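Local coordinates for protein N-acetylglucosamine-6-phosphate deacetylase (Mycobacterium smegmatis, PDB 6FV4) that probably removes the acetyl group from N-acetylglucosamine-6-phosphate, as a metal-dependent hydrolase of the NagA family, at residues D87-A92 with A124-A129; R97-T102 with T323-F328; A264-I269 with V347-V352; L373-H378 with V382-R387. The protein carries 1 engineered substitution. All coordinates share one frame; numbering follows the deposited sequence.

In the fold
Helix 86-98 serves both interaction 1 and interaction 2, whose centres lie about 18 Å apart: T89 in its first turn bonds to helix 113-129, and its C-terminal end runs into the turn that meets helix 324-334. Interactions 2 and 3 touch where M324 and F328 pack on helix 339-357, and their segments alternate along the chain. Interactions 1 and 3 lie on opposite sides of the chain's centre, about 28 Å apart. The hairpin of interaction 4 comes last in sequence, yet its centre is about 9 Å from that of interaction 2; E325 to V382 and T102 to R387 hydrogen bonds join them, so late elements are tied back to the end of helix 86-98 and strand 101-102.

Interaction 1: D87-A92 with A124-A129; sequences DETARA and ARQVRA
The hydroxyl of T89 gives a hydrogen bond to the side-chain carbonyl of Q126, with OG1 of T89 2.7 Å from OE1 of Q126, and this pair makes up the whole direct contact between 87-92 and 124-129. The approach is not a lone-pair one: OG1 stands above the amide plane of Q126, 53° out of it. CB and CG2 of T89 come up against the same oxygen, at 3.3 Å for CB to Q126 OE1, so OE1 sits over the branch of the threonine. The T89 side chain is turned with OG1 beside its own backbone N (chi1 -63°); the carbonyl O of T85, one turn earlier, is the hydroxyl's second acceptor, so the single proton must be shared or go to one at a time. The helices concerned, 86-98 and 113-129, precede and follow strand 104-109 in the chain, in the barrel fold of the amidohydrolase superfamily. The nearest CA atoms, of T89 and Q126, are 7.8 Å apart, and the glutamine chain, bent at chi2, spans the distance. Its other end is held too: NE2 of Q126 bonds to OD1 of D86, just before 87-92, and R125 makes a salt bridge to that same carboxylate oxygen. D86 thus favours the amide orientation that puts the oxygen at the threonine. E88, the residue before T89, leads its carboxylate away and accepts from the backbone N of N80.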
loop_
_atom_site.group_PDB
_atom_site.type_symbol
_atom_site.label_atom_id
_atom_site.label_comp_id
_atom_site.label_asym_id
_atom_site.label_seq_id
_atom_site.Cartn_x
_atom_site.Cartn_y
_atom_site.Cartn_z
ATOM N N ASP B 87 10.635 6.664 40.476
ATOM C CA ASP B 87 11.712 7.513 39.990
ATOM C C ASP B 87 11.946 7.313 38.493
ATOM O O ASP B 87 12.107 8.285 37.745
ATOM C CB ASP B 87 12.974 7.223 40.803
ATOM C CG ASP B 87 14.220 7.813 40.187
ATOM O OD1 ASP B 87 14.185 8.982 39.730
ATOM O OD2 ASP B 87 15.252 7.102 40.158
ATOM N N GLU B 88 11.948 6.062 38.029
ATOM C CA GLU B 88 12.162 5.831 36.606
ATOM C C GLU B 88 10.958 6.289 35.794
ATOM O O GLU B 88 11.120 6.904 34.737
ATOM C CB GLU B 88 12.474 4.359 36.353
ATOM C CG GLU B 88 13.711 3.906 37.091
ATOM C CD GLU B 88 14.735 3.228 36.219
ATOM O OE1 GLU B 88 14.717 3.422 34.983
ATOM O OE2 GLU B 88 15.577 2.490 36.780
ATOM N N THR B 89 9.746 6.007 36.273
ATOM C CA THR B 89 8.562 6.452 35.547
ATOM C C THR B 89 8.483 7.970 35.507
ATOM O O THR B 89 8.138 8.552 34.469
ATOM C CB THR B 89 7.310 5.853 36.171
ATOM O OG1 THR B 89 7.383 4.433 36.043
ATOM C CG2 THR B 89 6.042 6.352 35.442
ATOM N N ALA B 90 8.825 8.631 36.616
ATOM C CA ALA B 90 8.754 10.088 36.650
ATOM C C ALA B 90 9.709 10.715 35.637
ATOM O O ALA B 90 9.367 11.708 34.989
ATOM C CB ALA B 90 9.046 10.609 38.052
ATOM N N ARG B 91 10.909 10.144 35.486
ATOM C CA ARG B 91 11.889 10.691 34.552
ATOM C C ARG B 91 11.452 10.493 33.104
ATOM O O ARG B 91 11.649 11.381 32.258
ATOM C CB ARG B 91 13.258 10.041 34.788
ATOM C CG ARG B 91 14.012 10.582 35.985
ATOM C CD ARG B 91 15.521 10.373 35.858
ATOM N NE ARG B 91 15.893 8.957 35.860
ATOM C CZ ARG B 91 16.137 8.240 36.956
ATOM N NH1 ARG B 91 16.052 8.799 38.155
ATOM N NH2 ARG B 91 16.471 6.956 36.856
ATOM N N ALA B 92 10.905 9.317 32.786
ATOM C CA ALA B 92 10.427 9.075 31.430
ATOM C C ALA B 92 9.256 9.984 31.110
ATOM O O ALA B 92 9.216 10.619 30.041
ATOM C CB ALA B 92 10.022 7.614 31.262
ATOM N N ALA B 124 0.654 -0.278 37.289
ATOM C CA ALA B 124 -0.760 0.015 37.534
ATOM C C ALA B 124 -0.925 1.106 38.591
ATOM O O ALA B 124 -1.848 1.920 38.515
ATOM C CB ALA B 124 -1.495 -1.255 37.970
ATOM N N ARG B 125 -0.030 1.144 39.577
ATOM C CA ARG B 125 -0.086 2.200 40.585
ATOM C C ARG B 125 0.224 3.564 39.970
ATOM O O ARG B 125 -0.372 4.586 40.347
ATOM C CB ARG B 125 0.884 1.874 41.726
ATOM C CG ARG B 125 0.945 2.944 42.802
ATOM C CD ARG B 125 1.855 2.526 43.972
ATOM N NE ARG B 125 2.321 3.722 44.661
ATOM C CZ ARG B 125 3.466 4.331 44.378
ATOM N NH1 ARG B 125 4.265 3.825 43.444
ATOM N NH2 ARG B 125 3.819 5.434 45.032
ATOM N N GLN B 126 1.141 3.607 39.011
ATOM C CA GLN B 126 1.404 4.882 38.351
ATOM C C GLN B 126 0.314 5.264 37.355
ATOM O O GLN B 126 0.093 6.458 37.126
ATOM C CB GLN B 126 2.776 4.843 37.692
ATOM C CG GLN B 126 3.885 5.061 38.720
ATOM C CD GLN B 126 5.088 4.231 38.433
ATOM O OE1 GLN B 126 5.209 3.661 37.352
ATOM N NE2 GLN B 126 6.005 4.161 39.388
ATOM N N VAL B 127 -0.388 4.294 36.766
ATOM C CA VAL B 127 -1.627 4.619 36.053
ATOM C C VAL B 127 -2.620 5.304 36.994
ATOM O O VAL B 127 -3.172 6.371 36.684
ATOM C CB VAL B 127 -2.236 3.354 35.420
ATOM C CG1 VAL B 127 -3.516 3.714 34.638
ATOM C CG2 VAL B 127 -1.229 2.684 34.478
ATOM N N ARG B 128 -2.862 4.696 38.166
ATOM C CA ARG B 128 -3.807 5.274 39.121
ATOM C C ARG B 128 -3.341 6.634 39.617
ATOM O O ARG B 128 -4.167 7.521 39.857
ATOM C CB ARG B 128 -4.039 4.306 40.292
ATOM C CG ARG B 128 -4.949 3.141 39.920
ATOM C CD ARG B 128 -5.289 2.237 41.106
ATOM N NE ARG B 128 -4.129 1.497 41.592
ATOM C CZ ARG B 128 -3.747 0.309 41.138
ATOM N NH1 ARG B 128 -4.416 -0.282 40.153
ATOM N NH2 ARG B 128 -2.675 -0.274 41.654
ATOM N N ALA B 129 -2.025 6.839 39.733
ATOM C CA ALA B 129 -1.507 8.149 40.113
ATOM C C ALA B 129 -1.582 9.176 38.984
ATOM O O ALA B 129 -1.437 10.371 39.247
ATOM C CB ALA B 129 -0.053 8.031 40.583
#

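Interaction 2: R97-T102 with T323-F328; sequences RAHGST and TMEQVF
A buried helix-end contact, built on a histidine-carboxylate hydrogen bond, joins the turn after helix 86-98 to the start of helix 324-334 in the amidohydrolase barrel. The first helix closes in a Schellman motif, with G100 at the C-prime position (phi 105°) and its N bonded to the carbonyl of R97; the second opens with a capping box formed by T323 and Q326. H99 carries most of the meeting. Its ND1 donates to OE2 of E325 at 2.7 Å, with the oxygen close to the ring plane, while the carboxylate is rotated 41° from that plane. E325 reaches there on an extended chain, CG anti to the backbone N (chi1 167°). Over one face of the same imidazole lies the methyl of T323, CG2 standing 4.3 Å from the H99 ring centroid in a CH-pi contact. T323 OG1 works in the cap, where it donates to OE1 of Q326 in the amide plane, on a lone pair, and takes a weak bond from Q326 N. The backbone N of T323 donates to Q326 OE1 as well, at 3.3 Å, so that oxygen accepts from both N and OG1 of T323. Deeper in, M324 of helix 324-334 and S101 both touch F68 and D70 of strand 63-76. There the hydroxyl of S101 lies against the methionine chain, OG 3.1 Å from CG of M324.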
loop_
_atom_site.group_PDB
_atom_site.type_symbol
_atom_site.label_atom_id
_atom_site.label_comp_id
_atom_site.label_asym_id
_atom_site.label_seq_id
_atom_site.Cartn_x
_atom_site.Cartn_y
_atom_site.Cartn_z
ATOM N N ARG B 97 6.638 14.309 28.244
ATOM C CA ARG B 97 5.670 15.389 28.466
ATOM C C ARG B 97 6.205 16.730 27.968
ATOM O O ARG B 97 5.462 17.525 27.377
ATOM C CB ARG B 97 5.314 15.486 29.958
ATOM C CG ARG B 97 3.840 15.769 30.256
ATOM C CD ARG B 97 3.473 15.425 31.714
ATOM N NE ARG B 97 2.680 14.204 31.832
ATOM C CZ ARG B 97 2.228 13.712 32.989
ATOM N NH1 ARG B 97 2.481 14.339 34.126
ATOM N NH2 ARG B 97 1.526 12.585 33.015
ATOM N N ALA B 98 7.494 16.999 28.206
ATOM C CA ALA B 98 8.102 18.253 27.787
ATOM C C ALA B 98 8.188 18.368 26.270
ATOM O O ALA B 98 8.339 19.475 25.752
ATOM C CB ALA B 98 9.500 18.387 28.396
ATOM N N HIS B 99 8.103 17.252 25.554
ATOM C CA HIS B 99 8.077 17.261 24.104
ATOM C C HIS B 99 6.683 17.065 23.537
ATOM O O HIS B 99 6.552 16.805 22.335
ATOM C CB HIS B 99 9.025 16.198 23.569
ATOM C CG HIS B 99 10.450 16.488 23.890
ATOM N ND1 HIS B 99 11.266 17.205 23.045
ATOM C CD2 HIS B 99 11.193 16.200 24.983
ATOM C CE1 HIS B 99 12.462 17.325 23.593
ATOM N NE2 HIS B 99 12.443 16.724 24.769
ATOM N N GLY B 100 5.646 17.167 24.375
ATOM C CA GLY B 100 4.269 17.265 23.919
ATOM C C GLY B 100 3.418 16.026 24.083
ATOM O O GLY B 100 2.230 16.065 23.728
ATOM N N SER B 101 3.968 14.924 24.597
ATOM C CA SER B 101 3.173 13.715 24.793
ATOM C C SER B 101 2.409 13.887 26.093
ATOM O O SER B 101 2.954 13.668 27.174
ATOM C CB SER B 101 4.049 12.471 24.839
ATOM O OG SER B 101 4.704 12.259 23.613
ATOM N N THR B 102 1.136 14.284 25.991
ATOM C CA THR B 102 0.302 14.473 27.170
ATOM C C THR B 102 -0.441 13.214 27.594
ATOM O O THR B 102 -1.060 13.208 28.667
ATOM C CB THR B 102 -0.701 15.604 26.928
ATOM O OG1 THR B 102 -1.371 15.388 25.682
ATOM C CG2 THR B 102 0.024 16.951 26.875
ATOM N N THR B 323 11.078 11.173 20.018
ATOM C CA THR B 323 9.980 11.757 20.778
ATOM C C THR B 323 8.821 12.030 19.832
ATOM O O THR B 323 9.001 12.135 18.613
ATOM C CB THR B 323 10.392 13.068 21.461
ATOM O OG1 THR B 323 10.768 14.021 20.458
ATOM C CG2 THR B 323 11.558 12.844 22.392
ATOM N N MET B 324 7.622 12.152 20.398
ATOM C CA MET B 324 6.470 12.422 19.545
ATOM C C MET B 324 6.650 13.713 18.766
ATOM O O MET B 324 6.168 13.811 17.635
ATOM C CB MET B 324 5.181 12.473 20.355
ATOM C CG MET B 324 4.637 11.108 20.728
ATOM S SD MET B 324 4.266 9.916 19.429
ATOM C CE MET B 324 2.575 10.352 18.974
ATOM N N GLU B 325 7.340 14.699 19.353
ATOM C CA GLU B 325 7.681 15.927 18.643
ATOM C C GLU B 325 8.469 15.640 17.363
ATOM O O GLU B 325 8.230 16.264 16.322
ATOM C CB GLU B 325 8.488 16.840 19.574
ATOM C CG GLU B 325 9.162 18.006 18.877
ATOM C CD GLU B 325 9.918 18.892 19.834
ATOM O OE1 GLU B 325 10.403 19.958 19.414
ATOM O OE2 GLU B 325 10.012 18.531 21.018
ATOM N N GLN B 326 9.424 14.705 17.423
ATOM C CA GLN B 326 10.226 14.407 16.240
ATOM C C GLN B 326 9.424 13.634 15.201
ATOM O O GLN B 326 9.522 13.918 14.003
ATOM C CB GLN B 326 11.485 13.624 16.627
ATOM C CG GLN B 326 12.551 14.463 17.322
ATOM C CD GLN B 326 13.606 13.613 18.015
ATOM O OE1 GLN B 326 13.453 13.258 19.179
ATOM N NE2 GLN B 326 14.691 13.300 17.307
ATOM N N VAL B 327 8.632 12.648 15.624
ATOM C CA VAL B 327 7.900 11.871 14.628
ATOM C C VAL B 327 6.800 12.714 13.988
ATOM O O VAL B 327 6.534 12.586 12.782
ATOM C CB VAL B 327 7.343 10.569 15.226
ATOM C CG1 VAL B 327 8.476 9.744 15.856
ATOM C CG2 VAL B 327 6.260 10.859 16.223
ATOM N N PHE B 328 6.164 13.597 14.770
ATOM C CA PHE B 328 5.183 14.527 14.213
ATOM C C PHE B 328 5.804 15.373 13.102
ATOM O O PHE B 328 5.240 15.499 12.007
ATOM C CB PHE B 328 4.633 15.428 15.323
ATOM C CG PHE B 328 3.543 16.386 14.867
ATOM C CD1 PHE B 328 2.220 15.977 14.800
ATOM C CD2 PHE B 328 3.847 17.696 14.525
ATOM C CE1 PHE B 328 1.206 16.867 14.399
ATOM C CE2 PHE B 328 2.846 18.582 14.114
ATOM C CZ PHE B 328 1.526 18.163 14.051
#

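Interaction 3: A264-I269 with V347-V352; sequences AIYRHI and VRQACV
Y266 and Q349 reach toward each other from opposite directions between helices 263-273 and 339-357, and they alone make the direct contact between these segments. The phenol donates to the amide: OH of Y266 is 2.6 Å from OE1 of Q349, lying in the carbonyl plane and on a lone pair, with a C=O...O angle of 128°. Seen from the tyrosine, the oxygen sits at the ring edge near its plane, also 3.5 Å from CE1 of Y266, while ring and amide planes are turned 68° apart. Long side chains are needed, since the CA atoms of Y266 and Q349 are 11.5 Å apart. The ring swings off its helix with CG anti to the backbone N (chi1 157°), and the glutamine comes the other way with its chain extended beyond CG. A weak hydrogen bond from NE2 of Q349 to OG1 of T270, one turn on from Y266, favours the amide orientation that presents its oxygen to the phenol. Both residues are buried, so the bond satisfies a hydroxyl and a carbonyl within the protein interior. Helix 263-273 also meets the second subunit, R267 making a salt bridge to E246 of that chain. The bond ties together two helices of the amidohydrolase barrel: around the pair, Y266 rests on A331 of helix 324-334, and Q349 on L278 and L280 of strand 278-281.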
loop_
_atom_site.group_PDB
_atom_site.type_symbol
_atom_site.label_atom_id
_atom_site.label_comp_id
_atom_site.label_asym_id
_atom_site.label_seq_id
_atom_site.Cartn_x
_atom_site.Cartn_y
_atom_site.Cartn_z
ATOM N N ALA B 264 9.211 6.726 2.392
ATOM C CA ALA B 264 8.265 6.353 1.334
ATOM C C ALA B 264 7.386 5.174 1.748
ATOM O O ALA B 264 6.260 5.034 1.251
ATOM C CB ALA B 264 9.009 6.033 0.035
ATOM N N ILE B 265 7.868 4.329 2.655
ATOM C CA ILE B 265 7.011 3.292 3.225
ATOM C C ILE B 265 5.903 3.919 4.057
ATOM O O ILE B 265 4.749 3.476 4.006
ATOM C CB ILE B 265 7.830 2.293 4.061
ATOM C CG1 ILE B 265 8.835 1.546 3.178
ATOM C CG2 ILE B 265 6.908 1.288 4.739
ATOM C CD1 ILE B 265 8.178 0.606 2.179
ATOM N N TYR B 266 6.233 4.960 4.832
ATOM C CA TYR B 266 5.214 5.660 5.614
ATOM C C TYR B 266 4.176 6.317 4.701
ATOM O O TYR B 266 2.976 6.336 5.016
ATOM C CB TYR B 266 5.879 6.702 6.515
ATOM C CG TYR B 266 4.963 7.832 6.931
ATOM C CD1 TYR B 266 3.989 7.635 7.915
ATOM C CD2 TYR B 266 5.070 9.091 6.354
ATOM C CE1 TYR B 266 3.134 8.666 8.292
ATOM C CE2 TYR B 266 4.224 10.129 6.723
ATOM C CZ TYR B 266 3.261 9.910 7.700
ATOM O OH TYR B 266 2.415 10.926 8.080
ATOM N N ARG B 267 4.627 6.881 3.581
ATOM C CA ARG B 267 3.708 7.444 2.588
ATOM C C ARG B 267 2.845 6.362 1.953
ATOM O O ARG B 267 1.632 6.534 1.793
ATOM C CB ARG B 267 4.499 8.177 1.498
ATOM C CG ARG B 267 4.632 9.661 1.685
ATOM C CD ARG B 267 5.039 10.368 0.368
ATOM N NE ARG B 267 6.174 9.733 -0.317
ATOM C CZ ARG B 267 7.454 9.913 0.003
ATOM N NH1 ARG B 267 7.790 10.697 1.024
ATOM N NH2 ARG B 267 8.408 9.301 -0.692
ATOM N N HIS B 268 3.472 5.270 1.516
ATOM C CA HIS B 268 2.744 4.134 0.952
ATOM C C HIS B 268 1.636 3.644 1.883
ATOM O O HIS B 268 0.496 3.417 1.459
ATOM C CB HIS B 268 3.740 3.005 0.678
ATOM C CG HIS B 268 3.124 1.776 0.084
ATOM N ND1 HIS B 268 2.707 1.712 -1.229
ATOM C CD2 HIS B 268 2.871 0.561 0.620
ATOM C CE1 HIS B 268 2.216 0.509 -1.473
ATOM N NE2 HIS B 268 2.306 -0.210 -0.366
ATOM N N ILE B 269 1.966 3.442 3.158
ATOM C CA ILE B 269 0.968 2.921 4.088
ATOM C C ILE B 269 -0.116 3.962 4.339
ATOM O O ILE B 269 -1.310 3.639 4.361
ATOM C CB ILE B 269 1.642 2.444 5.391
ATOM C CG1 ILE B 269 2.534 1.234 5.101
ATOM C CG2 ILE B 269 0.578 2.061 6.456
ATOM C CD1 ILE B 269 1.816 0.070 4.397
ATOM N N VAL B 347 -1.902 15.470 12.816
ATOM C CA VAL B 347 -2.663 15.565 14.060
ATOM C C VAL B 347 -3.547 14.337 14.247
ATOM O O VAL B 347 -3.675 13.806 15.358
ATOM C CB VAL B 347 -3.475 16.874 14.095
ATOM C CG1 VAL B 347 -4.568 16.790 15.156
ATOM C CG2 VAL B 347 -2.567 18.030 14.398
ATOM N N ARG B 348 -4.164 13.851 13.172
ATOM C CA ARG B 348 -4.910 12.597 13.266
ATOM C C ARG B 348 -3.998 11.443 13.676
ATOM O O ARG B 348 -4.346 10.638 14.546
ATOM C CB ARG B 348 -5.576 12.288 11.932
ATOM C CG ARG B 348 -6.945 12.931 11.749
ATOM C CD ARG B 348 -7.283 13.051 10.269
ATOM N NE ARG B 348 -8.730 13.129 10.036
ATOM C CZ ARG B 348 -9.434 14.256 10.007
ATOM N NH1 ARG B 348 -8.836 15.430 10.188
ATOM N NH2 ARG B 348 -10.742 14.215 9.789
ATOM N N GLN B 349 -2.821 11.347 13.054
ATOM C CA GLN B 349 -1.963 10.193 13.303
ATOM C C GLN B 349 -1.283 10.247 14.665
ATOM O O GLN B 349 -0.945 9.193 15.221
ATOM C CB GLN B 349 -0.907 10.087 12.212
ATOM C CG GLN B 349 -1.501 9.774 10.853
ATOM C CD GLN B 349 -0.453 9.737 9.784
ATOM O OE1 GLN B 349 0.601 10.367 9.926
ATOM N NE2 GLN B 349 -0.715 8.981 8.710
ATOM N N ALA B 350 -1.015 11.443 15.194
ATOM C CA ALA B 350 -0.266 11.563 16.440
ATOM C C ALA B 350 -1.154 11.801 17.651
ATOM O O ALA B 350 -0.663 11.703 18.785
ATOM C CB ALA B 350 0.753 12.705 16.351
ATOM N N CYS B 351 -2.437 12.120 17.434
ATOM C CA CYS B 351 -3.347 12.528 18.498
ATOM C C CYS B 351 -4.656 11.743 18.475
ATOM O O CYS B 351 -5.017 11.119 19.480
ATOM C CB CYS B 351 -3.647 14.034 18.412
ATOM S SG CYS B 351 -2.196 15.131 18.146
ATOM N N VAL B 352 -5.382 11.740 17.361
ATOM C CA VAL B 352 -6.736 11.176 17.371
ATOM C C VAL B 352 -6.729 9.670 17.153
ATOM O O VAL B 352 -7.323 8.916 17.935
ATOM C CB VAL B 352 -7.633 11.881 16.337
ATOM C CG1 VAL B 352 -9.056 11.327 16.444
ATOM C CG2 VAL B 352 -7.613 13.383 16.558
#

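Interaction 4: L373-H378 with V382-R387; sequences LVVLDH and VTAVMR
Strands 373-376 and 382-387 are joined by a backbone ladder in which L373 and M386 satisfy each other twice: L373 N donates to M386 O, and M386 N to L373 O at 2.8 Å. Two residues on, past the non-hydrogen-bonded pair V374-V385, V375 N gives a nearly straight bond to A384 O at 2.9 Å. The carbonyl of V375 serves several donors. T383 N reaches V375 O at 2.8 Å, A384 N adds a weak bond at 3.5 Å, and the T383 hydroxyl makes a third, also weak. The hydroxyl gets there because OG1 of T383 is tucked between its own backbone N and carbonyl carbon (chi1 57°). Even CA of V382 points a hydrogen at this oxygen. Of the other donors, V382 N is taken by OE1 of E325, and A381 N, in the connecting turn, is held by OD1 of D377. Side chains pack on both faces: on one, V382 CG2 packs 3.6 Å from L376 CD2 and also meets V374; on the other, V375 CG2 lies 3.8 Å from A384 CB, and L373 CD1 rests against M386 CB. The second edge of strand 373-376 bonds to strand 63-76 through V374 to V65 and L376 to T63. With T383 and A384 both opposite V375 and the register slipping by one residue, this is an antiparallel beta hairpin carrying a classic beta bulge.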
loop_
_atom_site.group_PDB
_atom_site.type_symbol
_atom_site.label_atom_id
_atom_site.label_comp_id
_atom_site.label_asym_id
_atom_site.label_seq_id
_atom_site.Cartn_x
_atom_site.Cartn_y
_atom_site.Cartn_z
ATOM N N LEU B 373 -2.728 20.349 25.146
ATOM C CA LEU B 373 -2.389 20.923 23.852
ATOM C C LEU B 373 -0.894 21.195 23.800
ATOM O O LEU B 373 -0.204 21.199 24.825
ATOM C CB LEU B 373 -3.193 22.200 23.567
ATOM C CG LEU B 373 -3.172 23.373 24.556
ATOM C CD1 LEU B 373 -1.889 24.205 24.468
ATOM C CD2 LEU B 373 -4.396 24.269 24.306
ATOM N N VAL B 374 -0.407 21.447 22.582
ATOM C CA VAL B 374 1.012 21.652 22.309
ATOM C C VAL B 374 1.150 22.859 21.393
ATOM O O VAL B 374 0.384 23.016 20.439
ATOM C CB VAL B 374 1.662 20.404 21.667
ATOM C CG1 VAL B 374 3.119 20.684 21.290
ATOM C CG2 VAL B 374 1.592 19.219 22.605
ATOM N N VAL B 375 2.092 23.735 21.708
ATOM C CA VAL B 375 2.333 24.935 20.929
ATOM C C VAL B 375 3.611 24.715 20.144
ATOM O O VAL B 375 4.628 24.297 20.709
ATOM C CB VAL B 375 2.425 26.182 21.819
ATOM C CG1 VAL B 375 2.445 27.423 20.953
ATOM C CG2 VAL B 375 1.234 26.230 22.783
ATOM N N LEU B 376 3.553 24.969 18.836
ATOM C CA LEU B 376 4.673 24.734 17.940
ATOM C C LEU B 376 4.982 26.012 17.180
ATOM O O LEU B 376 4.064 26.748 16.808
ATOM C CB LEU B 376 4.356 23.606 16.947
ATOM C CG LEU B 376 3.779 22.295 17.482
ATOM C CD1 LEU B 376 3.245 21.453 16.332
ATOM C CD2 LEU B 376 4.840 21.526 18.258
ATOM N N ASP B 377 6.269 26.262 16.927
ATOM C CA ASP B 377 6.664 27.405 16.107
ATOM C C ASP B 377 6.666 27.007 14.630
ATOM O O ASP B 377 6.190 25.933 14.252
ATOM C CB ASP B 377 8.013 27.959 16.577
ATOM C CG ASP B 377 9.144 26.946 16.492
ATOM O OD1 ASP B 377 9.070 25.988 15.690
ATOM O OD2 ASP B 377 10.140 27.138 17.210
ATOM N N HIS B 378 7.202 27.872 13.758
ATOM C CA HIS B 378 7.121 27.583 12.326
ATOM C C HIS B 378 8.006 26.406 11.941
ATOM O O HIS B 378 7.681 25.670 11.003
ATOM C CB HIS B 378 7.465 28.824 11.494
ATOM C CG HIS B 378 6.261 29.637 11.102
ATOM N ND1 HIS B 378 5.239 29.133 10.323
ATOM C CD2 HIS B 378 5.907 30.912 11.402
ATOM C CE1 HIS B 378 4.312 30.061 10.157
ATOM N NE2 HIS B 378 4.692 31.151 10.802
ATOM N N VAL B 382 8.379 22.295 19.499
ATOM C CA VAL B 382 7.557 22.544 20.679
ATOM C C VAL B 382 8.106 23.732 21.449
ATOM O O VAL B 382 9.279 23.753 21.841
ATOM C CB VAL B 382 7.518 21.309 21.588
ATOM C CG1 VAL B 382 6.820 21.662 22.913
ATOM C CG2 VAL B 382 6.832 20.150 20.898
ATOM N N THR B 383 7.247 24.719 21.694
ATOM C CA THR B 383 7.601 25.868 22.512
ATOM C C THR B 383 6.811 25.933 23.811
ATOM O O THR B 383 7.234 26.627 24.741
ATOM C CB THR B 383 7.386 27.170 21.725
ATOM O OG1 THR B 383 6.027 27.229 21.281
ATOM C CG2 THR B 383 8.301 27.211 20.491
ATOM N N ALA B 384 5.692 25.219 23.902
ATOM C CA ALA B 384 4.910 25.173 25.131
ATOM C C ALA B 384 4.043 23.924 25.113
ATOM O O ALA B 384 3.698 23.417 24.045
ATOM C CB ALA B 384 4.051 26.429 25.286
ATOM N N VAL B 385 3.692 23.435 26.311
ATOM C CA VAL B 385 2.912 22.214 26.487
ATOM C C VAL B 385 1.922 22.440 27.616
ATOM O O VAL B 385 2.318 22.790 28.736
ATOM C CB VAL B 385 3.782 20.985 26.821
ATOM C CG1 VAL B 385 2.894 19.753 27.021
ATOM C CG2 VAL B 385 4.815 20.727 25.738
ATOM N N MET B 386 0.645 22.208 27.347
ATOM C CA MET B 386 -0.367 22.267 28.389
ATOM C C MET B 386 -0.967 20.885 28.583
ATOM O O MET B 386 -1.205 20.162 27.614
ATOM C CB MET B 386 -1.464 23.276 28.048
ATOM C CG MET B 386 -2.652 23.210 29.005
ATOM S SD MET B 386 -3.834 24.495 28.601
ATOM C CE MET B 386 -3.050 25.892 29.400
ATOM N N ARG B 387 -1.197 20.517 29.843
ATOM C CA ARG B 387 -1.817 19.244 30.182
ATOM C C ARG B 387 -2.772 19.459 31.346
ATOM O O ARG B 387 -2.373 19.999 32.378
ATOM C CB ARG B 387 -0.759 18.193 30.551
ATOM C CG ARG B 387 -1.333 16.809 30.776
ATOM C CD ARG B 387 -0.250 15.792 31.122
ATOM N NE ARG B 387 -0.858 14.495 31.387
ATOM C CZ ARG B 387 -1.281 14.071 32.580
ATOM N NH1 ARG B 387 -1.153 14.828 33.665
ATOM N NH2 ARG B 387 -1.840 12.876 32.684
#